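Local coordinates for coclaurine N-methyltransferase (Coptis japonica, PDB 6GKV), which transfers a methyl group from S-adenosyl-L-methionine to the ring nitrogen of coclaurine and related tetrahydroisoquinolines, a step of plant alkaloid biosynthesis, at residues Asp192-Ile197 with Glu215-Asp220; Cys116-Ile121 with Leu222-His227; Leu209-Ser214 with Phe267-Ser272. One frame throughout, in Å; residues are numbered along the deposited sequence.

Contact 1 of 3, residues Asp192-Ile197 with Glu215-Asp220. With SAH (S-adenosyl-L-homocysteine), chain C.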
loop_
_atom_site.group_PDB
_atom_site.type_symbol
_atom_site.label_atom_id
_atom_site.label_comp_id
_atom_site.label_asym_id
_atom_site.label_seq_id
_atom_site.Cartn_x
_atom_site.Cartn_y
_atom_site.Cartn_z
ATOM N N ASP A 192 3.219 20.054 -18.115
ATOM C CA ASP A 192 2.021 19.198 -18.176
ATOM C C ASP A 192 2.317 17.784 -17.717
ATOM O O ASP A 192 1.437 17.066 -17.239
ATOM C CB ASP A 192 1.449 19.117 -19.594
ATOM C CG ASP A 192 1.012 20.459 -20.135
ATOM O OD1 ASP A 192 0.518 21.304 -19.347
ATOM O OD2 ASP A 192 1.172 20.658 -21.359
ATOM N N ARG A 193 3.555 17.360 -17.914
ATOM C CA ARG A 193 3.915 16.016 -17.525
ATOM C C ARG A 193 5.349 15.967 -17.062
ATOM O O ARG A 193 6.268 16.429 -17.740
ATOM C CB ARG A 193 3.644 15.041 -18.666
ATOM C CG ARG A 193 2.274 14.357 -18.501
ATOM C CD ARG A 193 1.549 14.195 -19.808
ATOM N NE ARG A 193 0.204 13.640 -19.654
ATOM C CZ ARG A 193 -0.877 14.345 -19.336
ATOM N NH1 ARG A 193 -0.791 15.649 -19.108
ATOM N NH2 ARG A 193 -2.046 13.740 -19.248
ATOM N N ILE A 194 5.499 15.449 -15.848
ATOM C CA ILE A 194 6.791 15.261 -15.241
ATOM C C ILE A 194 7.051 13.781 -15.134
ATOM O O ILE A 194 6.272 13.040 -14.545
ATOM C CB ILE A 194 6.872 15.899 -13.865
ATOM C CG1 ILE A 194 6.540 17.385 -13.980
ATOM C CG2 ILE A 194 8.277 15.677 -13.262
ATOM C CD1 ILE A 194 6.380 18.058 -12.644
ATOM N N LEU A 195 8.157 13.363 -15.723
ATOM C CA LEU A 195 8.531 11.969 -15.747
ATOM C C LEU A 195 9.749 11.765 -14.876
ATOM O O LEU A 195 10.739 12.466 -15.024
ATOM C CB LEU A 195 8.816 11.533 -17.176
ATOM C CG LEU A 195 7.657 11.813 -18.129
ATOM C CD1 LEU A 195 8.116 11.634 -19.555
ATOM C CD2 LEU A 195 6.531 10.861 -17.821
ATOM N N VAL A 196 9.668 10.809 -13.961
ATOM C CA VAL A 196 10.766 10.513 -13.060
ATOM C C VAL A 196 11.114 9.029 -13.099
ATOM O O VAL A 196 10.441 8.217 -12.458
ATOM C CB VAL A 196 10.433 10.908 -11.608
ATOM C CG1 VAL A 196 11.679 10.741 -10.720
ATOM C CG2 VAL A 196 9.951 12.352 -11.541
ATOM N N ILE A 197 12.166 8.671 -13.830
ATOM C CA ILE A 197 12.531 7.269 -13.984
ATOM C C ILE A 197 13.741 6.876 -13.132
ATOM O O ILE A 197 14.884 7.122 -13.499
ATOM C CB ILE A 197 12.815 6.919 -15.458
ATOM C CG1 ILE A 197 11.691 7.456 -16.329
ATOM C CG2 ILE A 197 12.974 5.382 -15.648
ATOM C CD1 ILE A 197 10.311 6.984 -15.906
ATOM N N GLU A 215 4.885 21.437 -7.219
ATOM C CA GLU A 215 4.856 22.869 -7.517
ATOM C C GLU A 215 5.227 23.119 -8.978
ATOM O O GLU A 215 4.919 24.176 -9.524
ATOM C CB GLU A 215 5.793 23.639 -6.582
ATOM C CG GLU A 215 5.370 23.597 -5.110
ATOM C CD GLU A 215 6.409 24.194 -4.163
ATOM O OE1 GLU A 215 7.460 24.682 -4.640
ATOM O OE2 GLU A 215 6.168 24.176 -2.935
ATOM N N TRP A 216 5.868 22.128 -9.602
ATOM C CA TRP A 216 6.221 22.181 -11.019
ATOM C C TRP A 216 5.181 21.533 -11.936
ATOM O O TRP A 216 5.371 21.484 -13.157
ATOM C CB TRP A 216 7.564 21.502 -11.252
ATOM C CG TRP A 216 8.679 22.074 -10.468
ATOM C CD1 TRP A 216 8.747 23.320 -9.939
ATOM C CD2 TRP A 216 9.890 21.418 -10.105
ATOM N NE1 TRP A 216 9.927 23.489 -9.273
ATOM C CE2 TRP A 216 10.660 22.321 -9.360
ATOM C CE3 TRP A 216 10.418 20.135 -10.343
ATOM C CZ2 TRP A 216 11.917 22.014 -8.849
ATOM C CZ3 TRP A 216 11.663 19.819 -9.831
ATOM C CH2 TRP A 216 12.398 20.752 -9.092
ATOM N N ILE A 217 4.095 21.029 -11.355
ATOM C CA ILE A 217 3.022 20.420 -12.143
ATOM C C ILE A 217 2.024 21.492 -12.576
ATOM O O ILE A 217 1.595 22.300 -11.757
ATOM C CB ILE A 217 2.265 19.321 -11.358
ATOM C CG1 ILE A 217 3.182 18.162 -10.970
ATOM C CG2 ILE A 217 1.127 18.752 -12.188
ATOM C CD1 ILE A 217 2.458 17.038 -10.198
ATOM N N SER A 218 1.670 21.503 -13.861
ATOM C CA SER A 218 0.643 22.406 -14.367
ATOM C C SER A 218 -0.697 21.970 -13.833
ATOM O O SER A 218 -0.835 20.852 -13.334
ATOM C CB SER A 218 0.603 22.425 -15.904
ATOM O OG SER A 218 1.764 23.001 -16.472
ATOM N N LYS A 219 -1.681 22.858 -13.926
ATOM C CA LYS A 219 -3.057 22.460 -13.700
ATOM C C LYS A 219 -3.369 21.297 -14.625
ATOM O O LYS A 219 -3.031 21.336 -15.814
ATOM C CB LYS A 219 -4.012 23.632 -13.936
ATOM C CG LYS A 219 -5.091 23.815 -12.870
ATOM C CD LYS A 219 -6.023 24.956 -13.268
ATOM C CE LYS A 219 -7.411 24.863 -12.643
ATOM N NZ LYS A 219 -8.238 26.063 -13.059
ATOM N N ASP A 220 -3.974 20.255 -14.057
ATOM C CA ASP A 220 -4.332 19.054 -14.802
ATOM C C ASP A 220 -3.112 18.369 -15.409
ATOM O O ASP A 220 -3.218 17.648 -16.400
ATOM C CB ASP A 220 -5.340 19.382 -15.907
ATOM C CG ASP A 220 -6.613 20.006 -15.369
ATOM O OD1 ASP A 220 -6.655 20.388 -14.173
ATOM O OD2 ASP A 220 -7.571 20.111 -16.158
HETATM N N SAH C . 16.443 8.288 -15.841
HETATM C CA SAH C . 17.580 7.784 -16.598
HETATM C CB SAH C . 18.712 7.369 -15.669
HETATM C CG SAH C . 18.291 6.796 -14.318
HETATM S SD SAH C . 19.725 6.568 -13.230
HETATM C C SAH C . 17.194 6.604 -17.477
HETATM O O SAH C . 16.129 6.030 -17.246
HETATM O OXT SAH C . 17.924 6.212 -18.404
HETATM C "C5'" SAH C . 19.332 8.016 -12.210
HETATM C "C4'" SAH C . 19.467 9.362 -12.932
HETATM O "O4'" SAH C . 19.187 10.432 -12.043
HETATM C "C3'" SAH C . 20.870 9.604 -13.472
HETATM O "O3'" SAH C . 20.772 10.282 -14.698
HETATM C "C2'" SAH C . 21.516 10.551 -12.491
HETATM O "O2'" SAH C . 22.416 11.379 -13.186
HETATM C "C1'" SAH C . 20.304 11.308 -11.952
HETATM N N9 SAH C . 20.488 11.805 -10.570
HETATM C C8 SAH C . 20.879 11.102 -9.449
HETATM N N7 SAH C . 20.915 11.958 -8.396
HETATM C C5 SAH C . 20.554 13.199 -8.827
HETATM C C6 SAH C . 20.430 14.438 -8.187
HETATM N N6 SAH C . 20.686 14.571 -6.883
HETATM N N1 SAH C . 20.039 15.542 -8.922
HETATM C C2 SAH C . 19.781 15.421 -10.277
HETATM N N3 SAH C . 19.904 14.197 -10.903
HETATM C C4 SAH C . 20.287 13.109 -10.189
#
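Asp-192 and Ser-218 meet at the corner that precedes Arg-193, where residues 215-220, following helix 206-215, pack beside the N-terminal part of strand 191-197. OD1 of Asp-192 lies 3.6 Å from Ser-218 OG, close but not hydrogen-bonded. Arg-193 follows with a chain bent at chi2 (141°), which folds the guanidinium back toward the backbone; NH1 makes a weak bond of 3.2 Å to the carbonyl O of Asp-192, while NE finds its stronger partner in Ala-119 O. Across the contact, Arg-193 NH1 makes only a distant, oblique approach to Asp-220 O, at 4.1 Å. Ile-194 carries the apolar part of the contact. Its CG1 stands anti to the carbonyl carbon (chi1 -57°), and the terminal CD1 reaches CG1 of Ile-217 at 3.6 Å and the CB of Trp-216 at 3.9 Å, the two isoleucine chains crossing at a slant. The same Ile-194 methyl also rests against a backbone carbonyl, Trp-216 O, at 3.6 Å. At the far end, Ile-197 O accepts a 3.0 Å hydrogen bond from the amino N of S-adenosyl-L-homocysteine. The strand runs between strands 126-130 and 221-230, with Leu-137 of helix 136-143 covering Leu-195 and Ile-197.

Contact 2 of 3, residues Cys116-Ile121 with Leu222-His227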
loop_
_atom_site.group_PDB
_atom_site.type_symbol
_atom_site.label_atom_id
_atom_site.label_comp_id
_atom_site.label_asym_id
_atom_site.label_seq_id
_atom_site.Cartn_x
_atom_site.Cartn_y
_atom_site.Cartn_z
ATOM N N CYS A 116 4.990 6.481 -22.059
ATOM C CA CYS A 116 4.155 7.458 -22.747
ATOM C C CYS A 116 2.698 7.106 -22.628
ATOM O O CYS A 116 1.852 7.982 -22.527
ATOM C CB CYS A 116 4.537 7.559 -24.218
ATOM S SG CYS A 116 6.256 7.960 -24.449
ATOM N N GLU A 117 2.427 5.810 -22.654
ATOM C CA GLU A 117 1.083 5.289 -22.475
ATOM C C GLU A 117 0.590 5.613 -21.071
ATOM O O GLU A 117 -0.459 6.245 -20.902
ATOM C CB GLU A 117 1.081 3.780 -22.731
ATOM C CG GLU A 117 -0.253 3.060 -22.652
ATOM C CD GLU A 117 -0.107 1.581 -23.022
ATOM O OE1 GLU A 117 0.792 1.256 -23.836
ATOM O OE2 GLU A 117 -0.866 0.741 -22.491
ATOM N N ARG A 118 1.370 5.218 -20.066
ATOM C CA ARG A 118 0.917 5.316 -18.684
ATOM C C ARG A 118 0.937 6.755 -18.146
ATOM O O ARG A 118 0.154 7.113 -17.263
ATOM C CB ARG A 118 1.754 4.383 -17.801
ATOM C CG ARG A 118 1.512 2.912 -18.131
ATOM C CD ARG A 118 2.054 1.974 -17.061
ATOM N NE ARG A 118 1.554 0.621 -17.271
ATOM C CZ ARG A 118 2.033 -0.468 -16.683
ATOM N NH1 ARG A 118 3.049 -0.387 -15.833
ATOM N NH2 ARG A 118 1.488 -1.640 -16.943
ATOM N N ALA A 119 1.817 7.586 -18.689
ATOM C CA ALA A 119 1.827 8.996 -18.328
ATOM C C ALA A 119 0.883 9.789 -19.237
ATOM O O ALA A 119 0.629 10.970 -18.998
ATOM C CB ALA A 119 3.236 9.558 -18.397
ATOM N N GLN A 120 0.370 9.118 -20.271
ATOM C CA GLN A 120 -0.609 9.682 -21.205
ATOM C C GLN A 120 -0.094 10.952 -21.861
ATOM O O GLN A 120 -0.800 11.965 -21.930
ATOM C CB GLN A 120 -1.945 9.958 -20.507
ATOM C CG GLN A 120 -2.701 8.715 -20.057
ATOM C CD GLN A 120 -3.741 9.041 -19.006
ATOM O OE1 GLN A 120 -3.940 10.201 -18.668
ATOM N NE2 GLN A 120 -4.402 8.021 -18.474
ATOM N N ILE A 121 1.155 10.892 -22.315
ATOM C CA ILE A 121 1.728 11.965 -23.102
ATOM C C ILE A 121 0.867 12.105 -24.354
ATOM O O ILE A 121 0.322 11.118 -24.861
ATOM C CB ILE A 121 3.207 11.694 -23.472
ATOM N N LEU A 222 0.240 15.741 -14.926
ATOM C CA LEU A 222 0.494 14.475 -14.241
ATOM C C LEU A 222 1.956 14.305 -13.884
ATOM O O LEU A 222 2.838 14.920 -14.484
ATOM C CB LEU A 222 0.037 13.292 -15.097
ATOM C CG LEU A 222 -1.411 13.413 -15.572
ATOM C CD1 LEU A 222 -1.862 12.200 -16.351
ATOM C CD2 LEU A 222 -2.326 13.669 -14.383
ATOM N N LEU A 223 2.183 13.478 -12.871
ATOM C CA LEU A 223 3.500 13.020 -12.476
ATOM C C LEU A 223 3.579 11.506 -12.674
ATOM O O LEU A 223 2.811 10.765 -12.058
ATOM C CB LEU A 223 3.784 13.363 -11.010
ATOM C CG LEU A 223 5.050 12.683 -10.473
ATOM C CD1 LEU A 223 6.252 13.153 -11.264
ATOM C CD2 LEU A 223 5.261 12.920 -8.969
ATOM N N PHE A 224 4.480 11.041 -13.539
ATOM C CA PHE A 224 4.679 9.599 -13.685
ATOM C C PHE A 224 6.018 9.154 -13.073
ATOM O O PHE A 224 7.089 9.708 -13.383
ATOM C CB PHE A 224 4.616 9.174 -15.143
ATOM C CG PHE A 224 4.916 7.708 -15.342
ATOM C CD1 PHE A 224 3.965 6.741 -15.031
ATOM C CD2 PHE A 224 6.149 7.294 -15.809
ATOM C CE1 PHE A 224 4.241 5.390 -15.200
ATOM C CE2 PHE A 224 6.431 5.942 -15.974
ATOM C CZ PHE A 224 5.474 4.989 -15.670
ATOM N N LEU A 225 5.953 8.141 -12.214
ATOM C CA LEU A 225 7.127 7.658 -11.485
ATOM C C LEU A 225 7.429 6.177 -11.694
ATOM O O LEU A 225 6.548 5.346 -11.593
ATOM C CB LEU A 225 6.943 7.903 -9.992
ATOM C CG LEU A 225 7.999 7.273 -9.087
ATOM C CD1 LEU A 225 9.304 7.957 -9.334
ATOM C CD2 LEU A 225 7.594 7.400 -7.625
ATOM N N GLU A 226 8.691 5.858 -11.960
ATOM C CA GLU A 226 9.163 4.481 -11.895
ATOM C C GLU A 226 10.255 4.352 -10.827
ATOM O O GLU A 226 11.201 5.155 -10.782
ATOM C CB GLU A 226 9.698 4.000 -13.248
ATOM C CG GLU A 226 10.156 2.526 -13.232
ATOM C CD GLU A 226 10.832 2.081 -14.535
ATOM O OE1 GLU A 226 10.120 1.779 -15.513
ATOM O OE2 GLU A 226 12.075 2.031 -14.591
ATOM N N HIS A 227 10.109 3.350 -9.960
ATOM C CA HIS A 227 11.155 3.020 -9.015
ATOM C C HIS A 227 11.237 1.526 -8.876
ATOM O O HIS A 227 10.223 0.849 -8.907
ATOM C CB HIS A 227 10.907 3.643 -7.653
ATOM C CG HIS A 227 9.633 3.203 -7.010
ATOM N ND1 HIS A 227 9.585 2.184 -6.084
ATOM C CD2 HIS A 227 8.363 3.654 -7.142
ATOM C CE1 HIS A 227 8.339 2.028 -5.668
ATOM N NE2 HIS A 227 7.577 2.908 -6.293
#
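The methyl group of Ala-119 sits 3.6 Å from Phe-224 CB, and around this pair the end of helix 104-118 settles on strand 221-230. The phenyl group is swung anti to its backbone nitrogen (chi1 176°), which carries it out from the strand toward the C-terminal part of the helix. Ala-119 CB then lies near the root of the ring, 3.9 Å from Phe-224 CG, and Arg-118 touches it farther out, its CB 3.7 Å from Phe-224 CE1; both methyl and methylene come at a slant to the ring plane. Beyond CB the arginine leaves the contact: an extended chain takes its guanidinium to a hydrogen bond with His-346 and a cation-pi contact with Trp-277. His-346 also packs edge-to-face with Phe-224. The helix ends in a Schellman motif, in which Gln-120 adopts a positive phi (57°) and Ile-121 N bonds back to Cys-116 O at 3.0 Å. Beside this turn lies Leu-222, its CD1 3.7 Å from Gln-120 OE1 and 3.8 Å from Ala-119 O, the glutamine and leucine chains approaching at an angle. No hydrogen bond joins the two segments. The Ala-119/Phe-224 pair is purely apolar, its small alanine letting helix and strand come close, whereas Leu-222 CD1 faces two oxygens, of which Ala-119 O is hydrogen-bonded by Arg-193 NE; the polar end of Arg-118 is satisfied elsewhere.

Contact 3 of 3, residues Leu209-Ser214 with Phe267-Ser272; sequences LLRKIS and FQDDVS
The CA atoms of Arg-211 and Asp-270 come within 5.7 Å of each other where helix 206-215 meets an irregular loop. The arginine chain runs straight to CD and then bends at chi3 (-44°), which brings the guanidinium up to the carboxylate of Asp-270. NH1 forms a salt bridge to Asp-270 OD1 at 2.7 Å, while OD2 sits over one face of the guanidinium, offset toward the rim, and the two planes stand 83° apart. NH2 is engaged by Glu-207 on the same helix; Asp-269 OD2 lies at the guanidinium edge, near its plane, but 4.2 Å from Arg-211 NH2 is too long for a salt bridge. With an alanine in place of Arg-211, the carboxylate of Asp-270 would probably lose its charged mate, and Glu-207 its salt bridge. One turn on, Ser-214 has OG between its backbone N and carbonyl carbon (chi1 69°), where it donates a 2.8 Å hydrogen bond to Arg-211 O; its CB then rests 3.4 Å from Asp-270 O and 3.7 Å from Val-271 CG1. Leu-210 CD1 lies 3.8 Å from Phe-267 CB, the chains crossing near a right angle. Asp-269 pairs with Arg-59 of its own chain and with Ser-272 and Lys-350, both of the second subunit, so the loop also belongs to the dimer interface. The helix connects parallel strands 191-197 and 221-230 in a beta-alpha-beta crossover, as in Rossmann-like methyltransferases.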
loop_
_atom_site.group_PDB
_atom_site.type_symbol
_atom_site.label_atom_id
_atom_site.label_comp_id
_atom_site.label_asym_id
_atom_site.label_seq_id
_atom_site.Cartn_x
_atom_site.Cartn_y
_atom_site.Cartn_z
ATOM N N LEU A 209 10.850 16.353 -1.359
ATOM C CA LEU A 209 11.034 16.208 -2.803
ATOM C C LEU A 209 9.713 16.278 -3.597
ATOM O O LEU A 209 9.634 16.980 -4.612
ATOM C CB LEU A 209 11.742 14.881 -3.106
ATOM C CG LEU A 209 12.121 14.733 -4.572
ATOM C CD1 LEU A 209 12.990 15.916 -4.976
ATOM C CD2 LEU A 209 12.848 13.448 -4.804
ATOM N N LEU A 210 8.688 15.543 -3.151
ATOM C CA LEU A 210 7.390 15.562 -3.827
ATOM C C LEU A 210 6.645 16.896 -3.641
ATOM O O LEU A 210 5.901 17.325 -4.538
ATOM C CB LEU A 210 6.519 14.386 -3.352
ATOM C CG LEU A 210 6.947 13.055 -4.005
ATOM C CD1 LEU A 210 6.259 11.861 -3.380
ATOM C CD2 LEU A 210 6.733 13.051 -5.527
ATOM N N ARG A 211 6.843 17.566 -2.504
ATOM C CA ARG A 211 6.297 18.909 -2.360
ATOM C C ARG A 211 6.868 19.803 -3.467
ATOM O O ARG A 211 6.126 20.527 -4.145
ATOM C CB ARG A 211 6.594 19.503 -0.973
ATOM C CG ARG A 211 5.867 20.850 -0.679
ATOM C CD ARG A 211 6.042 21.294 0.782
ATOM N NE ARG A 211 5.856 20.183 1.716
ATOM C CZ ARG A 211 4.671 19.697 2.098
ATOM N NH1 ARG A 211 3.545 20.230 1.636
ATOM N NH2 ARG A 211 4.604 18.677 2.946
ATOM N N LYS A 212 8.183 19.734 -3.661
ATOM C CA LYS A 212 8.850 20.552 -4.671
ATOM C C LYS A 212 8.340 20.230 -6.084
ATOM O O LYS A 212 7.935 21.121 -6.824
ATOM C CB LYS A 212 10.378 20.364 -4.594
ATOM C CG LYS A 212 11.154 21.103 -5.669
ATOM C CD LYS A 212 12.653 20.871 -5.562
ATOM C CE LYS A 212 13.275 21.680 -4.438
ATOM N NZ LYS A 212 14.657 21.237 -4.168
ATOM N N ILE A 213 8.347 18.952 -6.443
ATOM C CA ILE A 213 7.951 18.519 -7.781
ATOM C C ILE A 213 6.494 18.883 -8.134
ATOM O O ILE A 213 6.176 19.205 -9.292
ATOM C CB ILE A 213 8.166 16.992 -7.926
ATOM C CG1 ILE A 213 9.668 16.673 -7.866
ATOM C CG2 ILE A 213 7.588 16.478 -9.234
ATOM C CD1 ILE A 213 9.972 15.199 -7.961
ATOM N N SER A 214 5.610 18.838 -7.137
ATOM C CA SER A 214 4.192 19.123 -7.374
ATOM C C SER A 214 4.009 20.585 -7.749
ATOM O O SER A 214 3.111 20.928 -8.516
ATOM C CB SER A 214 3.338 18.781 -6.148
ATOM O OG SER A 214 3.597 19.667 -5.074
ATOM N N PHE A 267 3.172 9.018 0.613
ATOM C CA PHE A 267 3.712 10.357 0.399
ATOM C C PHE A 267 2.787 11.118 -0.563
ATOM O O PHE A 267 3.131 11.390 -1.721
ATOM C CB PHE A 267 5.161 10.277 -0.125
ATOM C CG PHE A 267 6.157 9.852 0.933
ATOM C CD1 PHE A 267 6.649 10.778 1.866
ATOM C CD2 PHE A 267 6.592 8.541 1.003
ATOM C CE1 PHE A 267 7.549 10.395 2.857
ATOM C CE2 PHE A 267 7.465 8.133 2.003
ATOM C CZ PHE A 267 7.960 9.067 2.928
ATOM N N GLN A 268 1.590 11.430 -0.066
ATOM C CA GLN A 268 0.529 11.984 -0.890
ATOM C C GLN A 268 -0.026 13.261 -0.289
ATOM O O GLN A 268 -1.214 13.561 -0.454
ATOM C CB GLN A 268 -0.597 10.959 -1.085
ATOM C CG GLN A 268 -0.174 9.796 -1.949
ATOM C CD GLN A 268 -1.336 8.951 -2.439
ATOM O OE1 GLN A 268 -2.033 9.323 -3.378
ATOM N NE2 GLN A 268 -1.538 7.798 -1.810
ATOM N N ASP A 269 0.843 14.007 0.396
ATOM C CA ASP A 269 0.485 15.304 0.948
ATOM C C ASP A 269 0.238 16.374 -0.122
ATOM O O ASP A 269 -0.503 17.314 0.125
ATOM C CB ASP A 269 1.563 15.786 1.902
ATOM C CG ASP A 269 1.614 14.983 3.174
ATOM O OD1 ASP A 269 0.725 14.134 3.381
ATOM O OD2 ASP A 269 2.528 15.212 3.989
ATOM N N ASP A 270 0.860 16.246 -1.293
ATOM C CA ASP A 270 0.785 17.302 -2.308
ATOM C C ASP A 270 0.578 16.741 -3.708
ATOM O O ASP A 270 0.542 17.486 -4.689
ATOM C CB ASP A 270 2.058 18.163 -2.305
ATOM C CG ASP A 270 2.450 18.625 -0.921
ATOM O OD1 ASP A 270 1.802 19.538 -0.369
ATOM O OD2 ASP A 270 3.410 18.050 -0.377
ATOM N N VAL A 271 0.490 15.424 -3.793
ATOM C CA VAL A 271 0.135 14.738 -5.028
ATOM C C VAL A 271 -0.877 13.653 -4.682
ATOM O O VAL A 271 -1.053 13.315 -3.511
ATOM C CB VAL A 271 1.345 14.108 -5.707
ATOM C CG1 VAL A 271 2.369 15.182 -6.107
ATOM C CG2 VAL A 271 1.962 13.092 -4.768
ATOM N N SER A 272 -1.526 13.088 -5.694
ATOM C CA SER A 272 -2.579 12.116 -5.443
ATOM C C SER A 272 -2.516 10.957 -6.426
ATOM O O SER A 272 -2.598 11.162 -7.641
ATOM C CB SER A 272 -3.937 12.813 -5.521
ATOM O OG SER A 272 -4.844 12.227 -4.623
#

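Overall arrangement
From the N terminus, the chain first meets contact 2 at the end of helix 104-118, whose partner, strand 221-230, comes only a hundred residues later. Inside that long loop contact 1 opens and closes: strand 191-197, helix 206-215 and strand 217-218 succeed one another, so it is nested within contact 2. Contact 3 starts on this same helix but ends at 267-272, beyond both others, and therefore crosses each of them. All three gather around one sheet. Strands 191-197 and 221-230 are neighbours in it, probably hydrogen-bonded through Val-196 N and Phe-224 O. Leu-223 packs on Leu-210 and Ile-213, joining sheet to helix; contact 3 then joins that helix to the loop before strand 272-279.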